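Local coordinates for protein BAT-2 beta-lactamase (Bacillus atrophaeus, PDB 6W5G) that hydrolyses the amide bond of beta-lactam antibiotics as a class D serine beta-lactamase, probably conferring resistance to these drugs on its Gram-positive host, at residues R106-W111 with T217-Y222. Numbering follows the deposited sequence.
Sequences REFESW and TRLTDY
Leu219 presses its two methyl groups against the aromatic pair of the opposite loop, one on each ring. Leu219 CD1 faces the rim of the indole, meeting Trp111 CH2 at 4.1 Å near the ring plane, and Leu219 CD2 lies obliquely beside the other ring, 4.2 Å from Phe108 CZ. Phe108 turns an edge to the indole face, the two planes steeply inclined, with its CD2 3.5 Å above that face near the rim. With CG anti to the carbonyl carbon (chi1 -65° in Phe108, -69° in Trp111), both rings project toward 217-222, and a backbone bond from Trp111 N to Phe108 O closes the turn that carries them. Tyr222 adds a polar end to this apolar group, its OH arriving in the plane of the Phe108 ring, 3.4 Å from CZ at the edge. In the serine beta-lactamase fold the contact spans the two halves of the molecule: residues 217-222 belong to the hairpin connection between sheet strands 209-217 and 225-233, while residues 106-111 project from the helical region, where Ile126 of helix 126-136 also touches both Trp111 and Leu219. No direct hydrogen bond crosses between the loops. In one of the two conformers of Glu107 a water links its OE2 (2.5 Å, short and therefore doubtful) to Tyr222 OH (2.6 Å). Within 217-222, Arg218 grips the Asp221 carboxylate side-on, NE to OD1 (2.8 Å, nearly straight at 169°) and NH2 to OD2; Asp221 OD1 also accepts from Gly223 N.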
ATOM      1  N   ARG A 106      18.590  12.491   7.348  1.00 20.65           N
ATOM      2  CA  ARG A 106      17.285  12.852   6.827  1.00 20.26           C
ATOM      3  C   ARG A 106      16.301  13.000   7.985  1.00 22.23           C
ATOM      4  O   ARG A 106      16.649  12.787   9.151  1.00 22.15           O
ATOM      5  CB  ARG A 106      16.848  11.866   5.743  1.00 18.67           C
ATOM      6  CG  ARG A 106      17.742  11.937   4.498  1.00 17.90           C
ATOM      7  CD  ARG A 106      17.327  10.958   3.409  1.00 17.14           C
ATOM      8  NE  ARG A 106      18.134  11.142   2.208  1.00 17.29           N
ATOM      9  CZ  ARG A 106      19.357  10.644   2.051  1.00 17.77           C
ATOM     10  NH1 ARG A 106      20.031  10.874   0.933  1.00 19.48           N
ATOM     11  NH2 ARG A 106      19.902   9.901   3.007  1.00 17.55           N
ATOM     12  N   GLU A 107      15.055  13.337   7.638  1.00 23.60           N
ATOM     13  CA  GLU A 107      14.103  13.838   8.627  0.52 25.47           C
ATOM     14  C   GLU A 107      13.739  12.796   9.678  1.00 25.14           C
ATOM     15  O   GLU A 107      13.474  13.152  10.834  1.00 27.99           O
ATOM     16  CB  GLU A 107      12.840  14.344   7.930  0.52 27.10           C
ATOM     17  CG  GLU A 107      12.226  15.572   8.573  0.52 28.27           C
ATOM     18  CD  GLU A 107      10.918  15.970   7.920  0.52 28.76           C
ATOM     19  OE1 GLU A 107      10.903  16.171   6.687  0.52 29.57           O
ATOM     20  OE2 GLU A 107       9.904  16.078   8.640  0.52 28.54           O
ATOM     21  N   PHE A 108      13.706  11.518   9.309  1.00 21.54           N
ATOM     22  CA  PHE A 108      13.279  10.460  10.217  1.00 20.66           C
ATOM     23  C   PHE A 108      14.462   9.596  10.617  1.00 18.19           C
ATOM     24  O   PHE A 108      15.228   9.144   9.757  1.00 17.20           O
ATOM     25  CB  PHE A 108      12.183   9.597   9.589  1.00 23.16           C
ATOM     26  CG  PHE A 108      10.910  10.342   9.333  1.00 25.61           C
ATOM     27  CD1 PHE A 108      10.009  10.573  10.360  1.00 26.98           C
ATOM     28  CD2 PHE A 108      10.620  10.823   8.072  1.00 25.90           C
ATOM     29  CE1 PHE A 108       8.833  11.267  10.129  1.00 28.16           C
ATOM     30  CE2 PHE A 108       9.446  11.522   7.831  1.00 28.08           C
ATOM     31  CZ  PHE A 108       8.552  11.742   8.863  1.00 28.88           C
ATOM     32  N   GLU A 109      14.596   9.358  11.925  1.00 19.30           N
ATOM     33  CA  GLU A 109      15.744   8.612  12.425  1.00 20.52           C
ATOM     34  C   GLU A 109      15.836   7.234  11.779  1.00 17.95           C
ATOM     35  O   GLU A 109      16.934   6.763  11.459  1.00 16.68           O
ATOM     36  CB  GLU A 109      15.660   8.500  13.947  1.00 25.42           C
ATOM     37  CG  GLU A 109      16.824   7.763  14.582  1.00 30.54           C
ATOM     38  CD  GLU A 109      16.642   7.557  16.078  1.00 35.47           C
ATOM     39  OE1 GLU A 109      15.539   7.842  16.598  1.00 37.55           O
ATOM     40  OE2 GLU A 109      17.599   7.094  16.731  1.00 37.29           O
ATOM     41  N   SER A 110      14.692   6.581  11.560  1.00 16.32           N
ATOM     42  CA  SER A 110      14.710   5.230  11.015  1.00 16.50           C
ATOM     43  C   SER A 110      15.297   5.188   9.613  1.00 15.34           C
ATOM     44  O   SER A 110      15.760   4.127   9.177  1.00 15.47           O
ATOM     45  CB  SER A 110      13.303   4.638  11.004  1.00 18.57           C
ATOM     46  OG  SER A 110      12.455   5.385  10.155  1.00 20.23           O
ATOM     47  N   TRP A 111      15.295   6.318   8.905  1.00 14.02           N
ATOM     48  CA  TRP A 111      15.847   6.383   7.559  1.00 13.04           C
ATOM     49  C   TRP A 111      17.367   6.468   7.546  1.00 12.63           C
ATOM     50  O   TRP A 111      17.979   6.217   6.499  1.00 12.80           O
ATOM     51  CB  TRP A 111      15.308   7.627   6.856  1.00 13.22           C
ATOM     52  CG  TRP A 111      13.852   7.579   6.527  1.00 13.99           C
ATOM     53  CD1 TRP A 111      12.959   6.573   6.812  1.00 14.19           C
ATOM     54  CD2 TRP A 111      13.113   8.582   5.830  1.00 15.18           C
ATOM     55  NE1 TRP A 111      11.714   6.897   6.326  1.00 15.11           N
ATOM     56  CE2 TRP A 111      11.780   8.127   5.725  1.00 14.25           C
ATOM     57  CE3 TRP A 111      13.446   9.827   5.290  1.00 16.73           C
ATOM     58  CZ2 TRP A 111      10.785   8.869   5.093  1.00 16.37           C
ATOM     59  CZ3 TRP A 111      12.455  10.565   4.669  1.00 16.78           C
ATOM     60  CH2 TRP A 111      11.141  10.083   4.578  1.00 16.23           C
ATOM     61  N   THR A 217       1.772   8.682   3.262  1.00  9.74           N
ATOM     62  CA  THR A 217       1.467  10.007   3.793  1.00 10.37           C
ATOM     63  C   THR A 217       2.032  11.063   2.857  1.00 10.96           C
ATOM     64  O   THR A 217       3.137  10.910   2.329  1.00 11.75           O
ATOM     65  CB  THR A 217       2.125  10.228   5.174  1.00 11.60           C
ATOM     66  OG1 THR A 217       1.690   9.227   6.097  1.00 12.60           O
ATOM     67  CG2 THR A 217       1.739  11.584   5.750  1.00 13.21           C
ATOM     68  N   ARG A 218       1.291  12.150   2.676  1.00 10.27           N
ATOM     69  CA  ARG A 218       1.872  13.355   2.086  1.00 10.65           C
ATOM     70  C   ARG A 218       2.573  14.119   3.208  1.00 11.12           C
ATOM     71  O   ARG A 218       1.915  14.683   4.087  1.00 11.75           O
ATOM     72  CB  ARG A 218       0.781  14.191   1.423  1.00 11.91           C
ATOM     73  CG  ARG A 218       1.315  15.420   0.709  1.00 11.56           C
ATOM     74  CD  ARG A 218       0.254  16.087  -0.157  1.00 12.69           C
ATOM     75  NE  ARG A 218      -0.854  16.583   0.651  1.00 13.18           N
ATOM     76  CZ  ARG A 218      -2.135  16.544   0.297  1.00 12.59           C
ATOM     77  NH1 ARG A 218      -2.500  16.026  -0.877  1.00 12.45           N
ATOM     78  NH2 ARG A 218      -3.054  17.029   1.124  1.00 13.06           N
ATOM     79  N   LEU A 219       3.911  14.121   3.198  1.00 10.87           N
ATOM     80  CA  LEU A 219       4.700  14.574   4.341  1.00 12.75           C
ATOM     81  C   LEU A 219       4.847  16.090   4.420  1.00 14.77           C
ATOM     82  O   LEU A 219       5.458  16.584   5.374  1.00 16.33           O
ATOM     83  CB  LEU A 219       6.076  13.907   4.332  1.00 14.05           C
ATOM     84  CG  LEU A 219       6.037  12.384   4.507  1.00 15.85           C
ATOM     85  CD1 LEU A 219       7.398  11.768   4.188  1.00 17.11           C
ATOM     86  CD2 LEU A 219       5.596  11.997   5.922  1.00 16.35           C
ATOM     87  N   THR A 220       4.329  16.830   3.441  1.00 14.10           N
ATOM     88  CA  THR A 220       4.283  18.282   3.550  1.00 14.82           C
ATOM     89  C   THR A 220       3.266  18.708   4.601  1.00 17.48           C
ATOM     90  O   THR A 220       3.624  19.294   5.628  1.00 20.11           O
ATOM     91  CB  THR A 220       3.958  18.899   2.186  1.00 14.84           C
ATOM     92  OG1 THR A 220       2.761  18.301   1.668  1.00 14.24           O
ATOM     93  CG2 THR A 220       5.109  18.673   1.207  1.00 15.87           C
ATOM     94  N   ASP A 221       1.989  18.399   4.377  1.00 15.31           N
ATOM     95  CA  ASP A 221       0.933  18.841   5.277  1.00 14.69           C
ATOM     96  C   ASP A 221       0.356  17.730   6.143  1.00 12.64           C
ATOM     97  O   ASP A 221      -0.499  18.015   6.990  1.00 13.56           O
ATOM     98  CB  ASP A 221      -0.193  19.545   4.506  1.00 15.28           C
ATOM     99  CG  ASP A 221      -0.864  18.641   3.479  1.00 15.56           C
ATOM    100  OD1 ASP A 221      -0.442  17.475   3.313  1.00 14.31           O
ATOM    101  OD2 ASP A 221      -1.839  19.101   2.840  1.00 18.61           O
ATOM    102  N   TYR A 222       0.787  16.481   5.956  1.00 11.44           N
ATOM    103  CA  TYR A 222       0.159  15.336   6.626  1.00 11.85           C
ATOM    104  C   TYR A 222      -1.357  15.329   6.417  1.00 13.15           C
ATOM    105  O   TYR A 222      -2.126  14.898   7.282  1.00 14.16           O
ATOM    106  CB  TYR A 222       0.528  15.284   8.113  1.00 14.37           C
ATOM    107  CG  TYR A 222       1.966  14.909   8.374  1.00 15.72           C
ATOM    108  CD1 TYR A 222       3.002  15.795   8.113  1.00 17.96           C
ATOM    109  CD2 TYR A 222       2.287  13.661   8.888  1.00 18.31           C
ATOM    110  CE1 TYR A 222       4.324  15.445   8.357  1.00 19.72           C
ATOM    111  CE2 TYR A 222       3.595  13.304   9.137  1.00 19.64           C
ATOM    112  CZ  TYR A 222       4.609  14.197   8.868  1.00 20.09           C
ATOM    113  OH  TYR A 222       5.913  13.828   9.110  1.00 21.17           O
TER
HETATM  114  O   HOH W   1       7.635  15.391   7.941  1.00 47.18           O